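Local atomic coordinates of transcriptional regulator, LYSR family (Neisseria meningitidis, PDB entry 4AB5), a protein that probably controls transcription of methionine-biosynthesis genes as a MetR-like, LysR-family DNA-binding factor, of which this chain is the regulatory (effector-binding type) domain. Residues B[112-115]-B[116-119]; B[138-141]-B[142-146]; B[199-202]-B[203-207]; B[17-20]-B[21-24]; B[99-102]-B[103-106]. All coordinates share one frame; numbering follows the deposited sequence.

Contact 1: residues B[112-115]-B[116-119]; sequences PVPD and EMLD
Val113 leans on the turn that follows it, its CG1 methyl 3.7 Å from CB of Met117, a selenomethionine. The two side chains meet at about a right angle, and the same methyl also touches Leu118, whose CD2 is 3.9 Å from Val113 CG1. One branch of the valine is thus flanked by the base of one residue and the tip of the next, while CG2 faces the selenium.

Pro114 begins the tighter part of the turn. Its carbonyl accepts a hydrogen bond from the backbone N of Met117, with Met117 N 3.1 Å from Pro114 O. The selenomethionine chain, bent at chi2 and chi3, lies alongside the proline ring and points the same way, with Met117 SE 3.9 Å from Pro114 CD. At another ring carbon, CB of Pro114, Glu116 OE1 comes close.

Asp115 continues the pattern: its carbonyl O takes a second such bond from Leu118 N, at 3.0 Å between Asp115 O and Leu118 N. Both bonds join residues three apart, as in a 3-10 turn. The carboxylate of Asp115 forms a salt bridge through OD2 with Arg134, while OD1 lies near the Leu118 CD1 methyl.

The turn lies at the protein surface, in the loop between strand 108-110 and helix 119-125. Leu118 is the N-cap residue of that helix, and Glu116 O accepts a bond from Lys122 within it, so strand, 3-10 turn and helix follow one another closely along the chain.

Contact 2: residues B[138-141]-B[142-146]; sequences ELTI and AIIQL
From Leu139 to Gln145 the chain winds into the first turns of an alpha-helix, in which the amides of Ile143, Ile144 and Gln145 bond to the carbonyls of Leu139, Thr140 and Ile141. The middle bond is the straightest, with Ile144 N 3.0 Å from Thr140 O and an N-H...O angle of 169°. Leu139 holds the N-cap position, and its carbonyl also receives a weak bond from Ala142 N at 3.3 Å from Leu139 O.

Among the side chains, Thr140 and Ile144 lie side by side, one turn apart and pointing the same way. The threonine hydroxyl sits beside its own backbone N (chi1 -61°), which swings CG2 round to meet the isoleucine; CG2 of Thr140 is 3.7 Å from CD1 of Ile144. The hydroxyl OG1 bonds to Tyr111 instead. One residue earlier, Leu139 CB lies 4.2 Å from Ala142 CB, a looser apolar touch across the first turn. CG of Gln145 rests against the Ile141 carbonyl, Gln145 CG being 3.4 Å from Ile141 O, and the chain then bends at chi2 and carries the amide outward from the helix.

That amide crosses to the second subunit, where Gln145 OE1 bonds to Arg31, while Leu139 and Ile141 both pack on Phe20 of that subunit. Chemically, then, the segment joins two kinds of contact: main-chain bonds give the helix its shape, and small apolar touches along its sides leave the polar ends of Thr140 and Gln145 to be used by the fold and by the dimer interface.

Contact 3: residues B[199-202]-B[203-207]; sequences NNFC and QIIRE
Phe201 sets CG opposite its backbone N (chi1 -172°), and Ile205, one turn on, runs out with CG1 beside its backbone N and an extended chi2. The pair therefore meet obliquely: Ile205 CD1 comes within 3.6 Å of Phe201 CE2, and CG1 of Ile205 stands over one ring face, displaced toward its rim. Arg206 instead folds back. The bend at chi3 (-63°) returns its guanidinium along the helix, so that Cys202 O sits 3.7 Å above the centre of the guanidinium plane, and Arg206 NH1 lies 3.8 Å from Cys202 CB. Outside the segments, NH1 bonds to the carbonyl of Pro76, and NH2 makes a weak bond to Gln75.

Backbone bonds underlie these contacts in a regular ladder. Arg206 N reaches Cys202 O at 3.1 Å, and Ile205 N approaches Phe201 O at the same distance. On another side of the helix, Ile204 CG1 rests 3.3 Å from Asn200 O.

Phe201 also meets Phe30 edge-to-face, and Ile205 packs on Trp22 and on strands 60-63 and 72-86. Apolar residues spaced four apart on one side of helix 196-212, laid against a beta-sheet, are the usual layering of the alpha/beta fold that LysR regulatory domains share with periplasmic binding proteins.

Contact 4: residues B[17-20]-B[21-24]; sequences HTCF and DWLM
Trp22 lays its indole over the carbonyl of Cys19, with Cys19 O 3.2 Å above the plane and over the ring's centre. It gets there because CG sits between the backbone N and the carbonyl carbon (chi1 48°), turning the ring back toward the start of the helix. The cysteine comes up alongside: Cys19 CB is 3.7 Å from Trp22 CZ2, and SG makes an oblique sulfur-aromatic contact with the six-membered ring. At the pyrrole edge a water lies in the ring plane, accepting from Trp22 NE1 at 3.0 Å; it also touches Thr18 OG1 through a weak bond.

Two amides share the carbonyl that the indole covers: Leu23 N bonds to Cys19 O at 2.9 Å, and Trp22 N bonds to the same oxygen. These bonds open helix 20-33, the first helix after strand 8-13 of the alpha/beta domain, and Cys19 also closes a disulfide with Cys16 in the connecting loop. In type II binding-protein folds such as this, the loop leading into the first helix commonly borders the ligand cleft, and it may do so here.

On another side of the helix Phe20 and Met24, a selenomethionine, run side by side in the same direction. Met24 CE lies 3.5 Å from Phe20 CD2, while Met24 SE is 5.0 Å from the centroid of the Phe20 ring, an oblique Met-aromatic contact. Asp21 also packs on Ile141 of the second subunit, and Met24 on Gln145 of that subunit.

Contact 5: residues B[99-102]-B[103-106]; sequences TAED and FIGE
Phe103 and Asp102 take the largest share of the contact, with Ile104 next. The phenylalanine turns its edge to the chain before it: Phe103 CD1 is 3.3 Å from Thr99 O, and Ala100 O also lies near the ring plane at this edge. With CG beside its backbone N (chi1 -65°), the ring is brought back against the carbonyls of Thr99 and Ala100. The backbone joins in, Phe103 N bonding to Ala100 O at 3.2 Å.

Asp102 turns its carboxylate back to the start of the same turn, where Thr99 N bonds to Asp102 OD2 at 2.8 Å. The same oxygen forms a salt bridge with Lys95. Ile104 lies alongside Glu101, pointing the same way, with Ile104 CD1 4.1 Å from Glu101 CB, and Ile104 N makes a weak bond to Glu101 O.

Beyond the turn, Phe103 packs on Leu120 and Leu125 of helix 119-125 and on Ile153. An aspartate three residues on that holds the amide of the leading threonine resembles one half of a capping box, here opening a short helical turn in the loop between strands 97-98 and 108-110.

How the contacts relate
Along the chain the order is contact 4, contact 5, contact 1, contact 2 and contact 3, all within the LysR regulatory domain. Contacts 3 and 4 lie on neighbouring helices, 196-212 and 20-33, with centres 14 Å apart, and pack through Ile205 and Leu23. Contacts 1, 2 and 4 converge where Pro112, Glu138 and His17 come together, their centres 15 to 16 Å apart. Contact 5 is peripheral, with nearest atoms about 26 Å from contact 3, and lies on the same side of the chain's centre as contact 1. Contacts 2 and 4 both touch the second subunit, helix 140-148 of each subunit meeting helix 20-33 of the other, consistent with an antiparallel regulatory-domain dimer.

Contact 1: residues B[112-115]-B[116-119]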
loop_
_atom_site.group_PDB
_atom_site.type_symbol
_atom_site.label_atom_id
_atom_site.label_comp_id
_atom_site.label_asym_id
_atom_site.label_seq_id
_atom_site.Cartn_x
_atom_site.Cartn_y
_atom_site.Cartn_z
ATOM N N PRO B 112 -0.994 5.984 -9.069
ATOM C CA PRO B 112 -0.334 7.151 -9.691
ATOM C C PRO B 112 0.776 6.712 -10.633
ATOM O O PRO B 112 1.972 6.754 -10.312
ATOM C CB PRO B 112 0.175 7.963 -8.483
ATOM C CG PRO B 112 -0.357 7.248 -7.264
ATOM C CD PRO B 112 -0.537 5.827 -7.679
ATOM N N VAL B 113 0.352 6.279 -11.813
ATOM C CA VAL B 113 1.209 5.688 -12.822
ATOM C C VAL B 113 0.716 6.099 -14.238
ATOM O O VAL B 113 -0.451 6.493 -14.363
ATOM C CB VAL B 113 1.194 4.156 -12.530
ATOM C CG1 VAL B 113 0.312 3.365 -13.485
ATOM C CG2 VAL B 113 2.596 3.584 -12.433
ATOM N N PRO B 114 1.560 6.095 -15.305
ATOM C CA PRO B 114 1.040 6.478 -16.630
ATOM C C PRO B 114 0.071 5.436 -17.185
ATOM O O PRO B 114 0.129 4.267 -16.804
ATOM C CB PRO B 114 2.298 6.624 -17.502
ATOM C CG PRO B 114 3.459 6.375 -16.619
ATOM C CD PRO B 114 2.975 5.681 -15.392
ATOM N N ASP B 115 -0.830 5.879 -18.074
ATOM C CA ASP B 115 -1.873 5.087 -18.731
ATOM C C ASP B 115 -1.417 3.789 -19.392
ATOM O O ASP B 115 -2.209 2.850 -19.474
ATOM C CB ASP B 115 -2.662 5.963 -19.707
ATOM C CG ASP B 115 -3.809 6.728 -19.073
ATOM O OD1 ASP B 115 -3.953 6.673 -17.826
ATOM O OD2 ASP B 115 -4.584 7.347 -19.819
ATOM N N GLU B 116 -0.132 3.715 -19.798
ATOM C CA GLU B 116 0.520 2.547 -20.423
ATOM C C GLU B 116 0.507 1.353 -19.482
ATOM O O GLU B 116 0.327 0.228 -19.932
ATOM C CB GLU B 116 1.976 2.869 -20.822
ATOM C CG GLU B 116 2.124 3.905 -21.918
ATOM C CD GLU B 116 1.606 5.286 -21.575
ATOM O OE1 GLU B 116 2.250 5.971 -20.749
ATOM O OE2 GLU B 116 0.525 5.661 -22.086
HETATM N N MSE B 117 0.686 1.598 -18.180
HETATM C CA MSE B 117 0.670 0.548 -17.167
HETATM C C MSE B 117 -0.739 0.184 -16.714
HETATM O O MSE B 117 -0.894 -0.763 -15.947
HETATM C CB MSE B 117 1.514 0.952 -15.964
HETATM C CG MSE B 117 2.936 0.470 -16.048
HETATM SE SE MSE B 117 4.141 1.946 -15.735
HETATM C CE MSE B 117 4.862 2.141 -17.584
ATOM N N LEU B 118 -1.762 0.920 -17.168
ATOM C CA LEU B 118 -3.132 0.616 -16.765
ATOM C C LEU B 118 -3.924 -0.042 -17.895
ATOM O O LEU B 118 -4.093 0.562 -18.946
ATOM C CB LEU B 118 -3.854 1.864 -16.211
ATOM C CG LEU B 118 -3.164 2.642 -15.094
ATOM C CD1 LEU B 118 -3.730 4.034 -14.981
ATOM C CD2 LEU B 118 -3.250 1.910 -13.775
ATOM N N ASP B 119 -4.408 -1.280 -17.663
ATOM C CA ASP B 119 -5.167 -2.099 -18.612
ATOM C C ASP B 119 -6.421 -1.448 -19.164
ATOM O O ASP B 119 -6.596 -1.449 -20.381
ATOM C CB ASP B 119 -5.461 -3.489 -18.043
ATOM C CG ASP B 119 -4.410 -4.547 -18.363
ATOM O OD1 ASP B 119 -3.227 -4.190 -18.524
ATOM O OD2 ASP B 119 -4.769 -5.730 -18.425
#

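Contact 2: residues B[138-141]-B[142-146]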
loop_
_atom_site.group_PDB
_atom_site.type_symbol
_atom_site.label_atom_id
_atom_site.label_comp_id
_atom_site.label_asym_id
_atom_site.label_seq_id
_atom_site.Cartn_x
_atom_site.Cartn_y
_atom_site.Cartn_z
ATOM N N GLU B 138 -1.887 5.532 -4.108
ATOM C CA GLU B 138 -0.902 4.446 -4.064
ATOM C C GLU B 138 -1.491 3.217 -3.350
ATOM O O GLU B 138 -0.938 2.129 -3.474
ATOM C CB GLU B 138 0.368 4.907 -3.317
ATOM C CG GLU B 138 1.168 5.998 -4.023
ATOM C CD GLU B 138 2.032 5.569 -5.200
ATOM O OE1 GLU B 138 2.306 4.357 -5.352
ATOM O OE2 GLU B 138 2.476 6.466 -5.951
ATOM N N LEU B 139 -2.598 3.392 -2.588
ATOM C CA LEU B 139 -3.223 2.347 -1.775
ATOM C C LEU B 139 -4.599 1.926 -2.245
ATOM O O LEU B 139 -5.468 2.774 -2.444
ATOM C CB LEU B 139 -3.272 2.768 -0.287
ATOM C CG LEU B 139 -1.996 3.387 0.308
ATOM C CD1 LEU B 139 -2.262 4.017 1.653
ATOM C CD2 LEU B 139 -0.861 2.379 0.391
ATOM N N THR B 140 -4.805 0.604 -2.374
ATOM C CA THR B 140 -6.056 -0.036 -2.795
ATOM C C THR B 140 -7.180 0.281 -1.814
ATOM O O THR B 140 -8.283 0.624 -2.233
ATOM C CB THR B 140 -5.826 -1.551 -2.962
ATOM O OG1 THR B 140 -4.830 -1.770 -3.963
ATOM C CG2 THR B 140 -7.089 -2.308 -3.320
ATOM N N ILE B 141 -6.884 0.182 -0.509
ATOM C CA ILE B 141 -7.820 0.460 0.581
ATOM C C ILE B 141 -8.392 1.890 0.497
ATOM O O ILE B 141 -9.572 2.090 0.793
ATOM C CB ILE B 141 -7.246 0.091 1.978
ATOM C CG1 ILE B 141 -5.975 0.912 2.333
ATOM C CG2 ILE B 141 -7.001 -1.422 2.078
ATOM C CD1 ILE B 141 -5.499 0.784 3.785
ATOM N N ALA B 142 -7.569 2.856 0.037
ATOM C CA ALA B 142 -7.976 4.245 -0.149
ATOM C C ALA B 142 -8.824 4.385 -1.420
ATOM O O ALA B 142 -9.801 5.125 -1.393
ATOM C CB ALA B 142 -6.761 5.156 -0.202
ATOM N N ILE B 143 -8.479 3.644 -2.510
ATOM C CA ILE B 143 -9.260 3.621 -3.751
ATOM C C ILE B 143 -10.703 3.182 -3.458
ATOM O O ILE B 143 -11.631 3.900 -3.833
ATOM C CB ILE B 143 -8.603 2.773 -4.884
ATOM C CG1 ILE B 143 -7.277 3.430 -5.371
ATOM C CG2 ILE B 143 -9.593 2.557 -6.069
ATOM C CD1 ILE B 143 -6.453 2.635 -6.390
ATOM N N ILE B 144 -10.879 2.038 -2.750
ATOM C CA ILE B 144 -12.178 1.484 -2.376
ATOM C C ILE B 144 -13.010 2.454 -1.550
ATOM O O ILE B 144 -14.188 2.636 -1.861
ATOM C CB ILE B 144 -12.054 0.036 -1.787
ATOM C CG1 ILE B 144 -12.013 -0.992 -2.930
ATOM C CG2 ILE B 144 -13.188 -0.322 -0.797
ATOM C CD1 ILE B 144 -10.762 -1.630 -3.092
ATOM N N GLN B 145 -12.397 3.122 -0.547
ATOM C CA GLN B 145 -13.128 4.096 0.292
ATOM C C GLN B 145 -13.565 5.333 -0.470
ATOM O O GLN B 145 -14.623 5.869 -0.187
ATOM C CB GLN B 145 -12.363 4.467 1.569
ATOM C CG GLN B 145 -12.208 3.322 2.572
ATOM C CD GLN B 145 -13.502 2.650 2.975
ATOM O OE1 GLN B 145 -14.530 3.288 3.197
ATOM N NE2 GLN B 145 -13.459 1.340 3.116
ATOM N N LEU B 146 -12.763 5.758 -1.461
ATOM C CA LEU B 146 -13.061 6.886 -2.336
ATOM C C LEU B 146 -14.212 6.517 -3.288
ATOM O O LEU B 146 -15.132 7.318 -3.482
ATOM C CB LEU B 146 -11.811 7.302 -3.127
ATOM C CG LEU B 146 -10.753 8.112 -2.381
ATOM C CD1 LEU B 146 -9.530 8.281 -3.236
ATOM C CD2 LEU B 146 -11.278 9.468 -1.946
#

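Contact 3: residues B[199-202]-B[203-207]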
loop_
_atom_site.group_PDB
_atom_site.type_symbol
_atom_site.label_atom_id
_atom_site.label_comp_id
_atom_site.label_asym_id
_atom_site.label_seq_id
_atom_site.Cartn_x
_atom_site.Cartn_y
_atom_site.Cartn_z
ATOM N N ASN B 199 12.799 -20.562 -11.716
ATOM C CA ASN B 199 11.700 -21.411 -12.138
ATOM C C ASN B 199 10.818 -21.786 -10.957
ATOM O O ASN B 199 9.595 -21.762 -11.090
ATOM C CB ASN B 199 12.229 -22.655 -12.853
ATOM C CG ASN B 199 11.612 -22.885 -14.193
ATOM O OD1 ASN B 199 10.888 -23.859 -14.400
ATOM N ND2 ASN B 199 11.741 -21.927 -15.098
ATOM N N ASN B 200 11.441 -22.089 -9.791
ATOM C CA ASN B 200 10.715 -22.448 -8.583
ATOM C C ASN B 200 9.961 -21.251 -7.989
ATOM O O ASN B 200 8.890 -21.444 -7.412
ATOM C CB ASN B 200 11.615 -23.164 -7.582
ATOM C CG ASN B 200 10.892 -23.662 -6.370
ATOM O OD1 ASN B 200 9.976 -24.493 -6.423
ATOM N ND2 ASN B 200 11.247 -23.086 -5.256
ATOM N N PHE B 201 10.479 -20.015 -8.169
ATOM C CA PHE B 201 9.775 -18.821 -7.690
ATOM C C PHE B 201 8.463 -18.629 -8.462
ATOM O O PHE B 201 7.457 -18.241 -7.874
ATOM C CB PHE B 201 10.645 -17.555 -7.774
ATOM C CG PHE B 201 10.017 -16.345 -7.123
ATOM C CD1 PHE B 201 9.722 -16.340 -5.765
ATOM C CD2 PHE B 201 9.734 -15.204 -7.868
ATOM C CE1 PHE B 201 9.143 -15.216 -5.165
ATOM C CE2 PHE B 201 9.159 -14.074 -7.266
ATOM C CZ PHE B 201 8.855 -14.092 -5.921
ATOM N N CYS B 202 8.474 -18.946 -9.769
ATOM C CA CYS B 202 7.297 -18.851 -10.635
ATOM C C CYS B 202 6.265 -19.906 -10.301
ATOM O O CYS B 202 5.066 -19.603 -10.312
ATOM C CB CYS B 202 7.692 -18.899 -12.098
ATOM S SG CYS B 202 8.854 -17.604 -12.577
ATOM N N GLN B 203 6.715 -21.132 -9.961
ATOM C CA GLN B 203 5.781 -22.183 -9.557
ATOM C C GLN B 203 5.154 -21.912 -8.187
ATOM O O GLN B 203 4.004 -22.286 -7.981
ATOM C CB GLN B 203 6.314 -23.615 -9.750
ATOM C CG GLN B 203 7.467 -24.042 -8.860
ATOM C CD GLN B 203 7.992 -25.408 -9.236
ATOM O OE1 GLN B 203 7.276 -26.416 -9.185
ATOM N NE2 GLN B 203 9.264 -25.477 -9.612
ATOM N N ILE B 204 5.872 -21.173 -7.298
ATOM C CA ILE B 204 5.385 -20.733 -5.984
ATOM C C ILE B 204 4.285 -19.693 -6.204
ATOM O O ILE B 204 3.213 -19.832 -5.618
ATOM C CB ILE B 204 6.546 -20.231 -5.065
ATOM C CG1 ILE B 204 7.382 -21.419 -4.513
ATOM C CG2 ILE B 204 6.042 -19.341 -3.907
ATOM C CD1 ILE B 204 8.818 -21.035 -3.942
ATOM N N ILE B 205 4.530 -18.684 -7.084
ATOM C CA ILE B 205 3.559 -17.630 -7.436
ATOM C C ILE B 205 2.252 -18.275 -7.956
ATOM O O ILE B 205 1.166 -17.873 -7.531
ATOM C CB ILE B 205 4.160 -16.631 -8.474
ATOM C CG1 ILE B 205 5.249 -15.709 -7.859
ATOM C CG2 ILE B 205 3.073 -15.814 -9.182
ATOM C CD1 ILE B 205 6.136 -14.926 -8.962
ATOM N N ARG B 206 2.373 -19.284 -8.859
ATOM C CA ARG B 206 1.236 -19.990 -9.457
ATOM C C ARG B 206 0.446 -20.831 -8.456
ATOM O O ARG B 206 -0.775 -20.686 -8.393
ATOM C CB ARG B 206 1.655 -20.821 -10.679
ATOM C CG ARG B 206 1.943 -19.988 -11.920
ATOM C CD ARG B 206 2.119 -20.852 -13.167
ATOM N NE ARG B 206 3.272 -21.746 -13.068
ATOM C CZ ARG B 206 4.499 -21.454 -13.487
ATOM N NH1 ARG B 206 4.746 -20.293 -14.087
ATOM N NH2 ARG B 206 5.488 -22.326 -13.321
ATOM N N GLU B 207 1.126 -21.681 -7.657
ATOM C CA GLU B 207 0.471 -22.520 -6.640
ATOM C C GLU B 207 -0.253 -21.667 -5.623
ATOM O O GLU B 207 -1.373 -22.002 -5.252
ATOM C CB GLU B 207 1.468 -23.443 -5.917
ATOM C CG GLU B 207 1.976 -24.604 -6.758
ATOM C CD GLU B 207 3.096 -25.438 -6.156
ATOM O OE1 GLU B 207 3.875 -24.914 -5.321
ATOM O OE2 GLU B 207 3.220 -26.616 -6.563
#

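Contact 4: residues B[17-20]-B[21-24]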
loop_
_atom_site.group_PDB
_atom_site.type_symbol
_atom_site.label_atom_id
_atom_site.label_comp_id
_atom_site.label_asym_id
_atom_site.label_seq_id
_atom_site.Cartn_x
_atom_site.Cartn_y
_atom_site.Cartn_z
ATOM N N HIS B 17 0.986 -2.460 -8.808
ATOM C CA HIS B 17 0.557 -2.309 -7.410
ATOM C C HIS B 17 -0.158 -3.525 -6.807
ATOM O O HIS B 17 0.228 -3.963 -5.721
ATOM C CB HIS B 17 -0.295 -1.044 -7.260
ATOM C CG HIS B 17 0.457 0.243 -7.426
ATOM N ND1 HIS B 17 0.580 1.144 -6.380
ATOM C CD2 HIS B 17 1.050 0.770 -8.524
ATOM C CE1 HIS B 17 1.258 2.171 -6.865
ATOM N NE2 HIS B 17 1.562 1.994 -8.150
ATOM N N THR B 18 -1.209 -4.053 -7.484
ATOM C CA THR B 18 -1.985 -5.214 -7.007
ATOM C C THR B 18 -1.129 -6.471 -6.854
ATOM O O THR B 18 -1.396 -7.283 -5.969
ATOM C CB THR B 18 -3.255 -5.471 -7.849
ATOM O OG1 THR B 18 -2.911 -5.713 -9.215
ATOM C CG2 THR B 18 -4.270 -4.355 -7.743
ATOM N N CYS B 19 -0.088 -6.605 -7.708
ATOM C CA CYS B 19 0.901 -7.695 -7.745
ATOM C C CYS B 19 1.492 -8.009 -6.369
ATOM O O CYS B 19 1.609 -9.180 -6.011
ATOM C CB CYS B 19 1.996 -7.392 -8.763
ATOM S SG CYS B 19 1.419 -7.338 -10.483
ATOM N N PHE B 20 1.814 -6.956 -5.588
ATOM C CA PHE B 20 2.388 -7.025 -4.241
ATOM C C PHE B 20 1.572 -7.873 -3.259
ATOM O O PHE B 20 2.156 -8.518 -2.379
ATOM C CB PHE B 20 2.627 -5.609 -3.692
ATOM C CG PHE B 20 3.853 -4.921 -4.243
ATOM C CD1 PHE B 20 3.826 -4.306 -5.494
ATOM C CD2 PHE B 20 5.034 -4.874 -3.508
ATOM C CE1 PHE B 20 4.967 -3.668 -6.005
ATOM C CE2 PHE B 20 6.179 -4.255 -4.025
ATOM C CZ PHE B 20 6.136 -3.647 -5.266
ATOM N N ASP B 21 0.238 -7.917 -3.432
ATOM C CA ASP B 21 -0.636 -8.722 -2.580
ATOM C C ASP B 21 -0.300 -10.207 -2.585
ATOM O O ASP B 21 -0.364 -10.845 -1.533
ATOM C CB ASP B 21 -2.116 -8.480 -2.918
ATOM C CG ASP B 21 -2.667 -7.158 -2.407
ATOM O OD1 ASP B 21 -1.923 -6.432 -1.700
ATOM O OD2 ASP B 21 -3.847 -6.853 -2.703
ATOM N N TRP B 22 0.069 -10.754 -3.759
ATOM C CA TRP B 22 0.457 -12.162 -3.900
ATOM C C TRP B 22 1.979 -12.371 -4.002
ATOM O O TRP B 22 2.467 -13.447 -3.637
ATOM C CB TRP B 22 -0.283 -12.844 -5.064
ATOM C CG TRP B 22 -0.268 -12.071 -6.345
ATOM C CD1 TRP B 22 -1.255 -11.263 -6.821
ATOM C CD2 TRP B 22 0.777 -12.045 -7.324
ATOM N NE1 TRP B 22 -0.896 -10.742 -8.039
ATOM C CE2 TRP B 22 0.350 -11.202 -8.369
ATOM C CE3 TRP B 22 2.039 -12.660 -7.423
ATOM C CZ2 TRP B 22 1.148 -10.933 -9.484
ATOM C CZ3 TRP B 22 2.837 -12.374 -8.517
ATOM C CH2 TRP B 22 2.381 -11.542 -9.545
ATOM N N LEU B 23 2.717 -11.339 -4.463
ATOM C CA LEU B 23 4.165 -11.385 -4.629
ATOM C C LEU B 23 4.935 -11.349 -3.320
ATOM O O LEU B 23 5.942 -12.047 -3.203
ATOM C CB LEU B 23 4.657 -10.293 -5.598
ATOM C CG LEU B 23 6.072 -10.468 -6.162
ATOM C CD1 LEU B 23 6.185 -11.726 -6.992
ATOM C CD2 LEU B 23 6.476 -9.264 -6.983
HETATM N N MSE B 24 4.484 -10.533 -2.346
HETATM C CA MSE B 24 5.126 -10.444 -1.028
HETATM C C MSE B 24 5.052 -11.780 -0.263
HETATM O O MSE B 24 6.120 -12.270 0.093
HETATM C CB MSE B 24 4.625 -9.238 -0.208
HETATM C CG MSE B 24 4.904 -7.882 -0.866
HETATM SE SE MSE B 24 6.760 -7.567 -1.409
HETATM C CE MSE B 24 6.666 -7.992 -3.347
HETATM O O HOH W 1 -1.638 -8.684 -10.074
#

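Contact 5: residues B[99-102]-B[103-106]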
loop_
_atom_site.group_PDB
_atom_site.type_symbol
_atom_site.label_atom_id
_atom_site.label_comp_id
_atom_site.label_asym_id
_atom_site.label_seq_id
_atom_site.Cartn_x
_atom_site.Cartn_y
_atom_site.Cartn_z
ATOM N N THR B 99 -19.853 0.119 -20.908
ATOM C CA THR B 99 -19.217 0.344 -22.212
ATOM C C THR B 99 -18.132 1.407 -21.991
ATOM O O THR B 99 -18.179 2.107 -20.976
ATOM C CB THR B 99 -20.258 0.825 -23.263
ATOM O OG1 THR B 99 -20.778 2.100 -22.884
ATOM C CG2 THR B 99 -21.402 -0.160 -23.473
ATOM N N ALA B 100 -17.189 1.560 -22.930
ATOM C CA ALA B 100 -16.131 2.578 -22.859
ATOM C C ALA B 100 -16.726 3.990 -22.646
ATOM O O ALA B 100 -16.210 4.762 -21.831
ATOM C CB ALA B 100 -15.296 2.545 -24.130
ATOM N N GLU B 101 -17.858 4.280 -23.324
ATOM C CA GLU B 101 -18.617 5.537 -23.262
ATOM C C GLU B 101 -19.206 5.850 -21.871
ATOM O O GLU B 101 -19.457 7.019 -21.576
ATOM C CB GLU B 101 -19.731 5.544 -24.324
ATOM C CG GLU B 101 -19.245 5.708 -25.763
ATOM C CD GLU B 101 -18.606 4.515 -26.457
ATOM O OE1 GLU B 101 -18.683 3.384 -25.921
ATOM O OE2 GLU B 101 -18.023 4.718 -27.548
ATOM N N ASP B 102 -19.422 4.819 -21.017
ATOM C CA ASP B 102 -19.958 4.985 -19.655
ATOM C C ASP B 102 -18.956 5.644 -18.692
ATOM O O ASP B 102 -19.355 6.140 -17.637
ATOM C CB ASP B 102 -20.488 3.654 -19.086
ATOM C CG ASP B 102 -21.710 3.094 -19.792
ATOM O OD1 ASP B 102 -22.597 3.889 -20.174
ATOM O OD2 ASP B 102 -21.803 1.859 -19.922
ATOM N N PHE B 103 -17.669 5.666 -19.080
ATOM C CA PHE B 103 -16.559 6.259 -18.344
ATOM C C PHE B 103 -16.397 7.764 -18.637
ATOM O O PHE B 103 -15.758 8.451 -17.843
ATOM C CB PHE B 103 -15.251 5.518 -18.680
ATOM C CG PHE B 103 -15.198 4.070 -18.244
ATOM C CD1 PHE B 103 -15.687 3.060 -19.066
ATOM C CD2 PHE B 103 -14.648 3.715 -17.012
ATOM C CE1 PHE B 103 -15.645 1.725 -18.658
ATOM C CE2 PHE B 103 -14.609 2.380 -16.605
ATOM C CZ PHE B 103 -15.104 1.395 -17.430
ATOM N N ILE B 104 -16.973 8.271 -19.758
ATOM C CA ILE B 104 -16.881 9.668 -20.215
ATOM C C ILE B 104 -17.040 10.764 -19.134
ATOM O O ILE B 104 -16.137 11.583 -18.960
ATOM C CB ILE B 104 -17.664 9.948 -21.541
ATOM C CG1 ILE B 104 -16.978 9.258 -22.737
ATOM C CG2 ILE B 104 -17.828 11.467 -21.813
ATOM C CD1 ILE B 104 -17.791 9.159 -24.011
ATOM N N GLY B 105 -18.152 10.766 -18.425
ATOM C CA GLY B 105 -18.394 11.777 -17.398
ATOM C C GLY B 105 -17.695 11.590 -16.063
ATOM O O GLY B 105 -17.261 12.563 -15.445
ATOM N N GLU B 106 -17.598 10.324 -15.621
ATOM C CA GLU B 106 -17.086 9.837 -14.346
ATOM C C GLU B 106 -15.610 10.115 -14.069
ATOM O O GLU B 106 -14.795 10.071 -14.987
ATOM C CB GLU B 106 -17.354 8.323 -14.242
ATOM C CG GLU B 106 -18.694 7.915 -13.631
ATOM C CD GLU B 106 -19.979 8.240 -14.358
ATOM O OE1 GLU B 106 -20.257 7.583 -15.387
ATOM O OE2 GLU B 106 -20.774 9.047 -13.823
#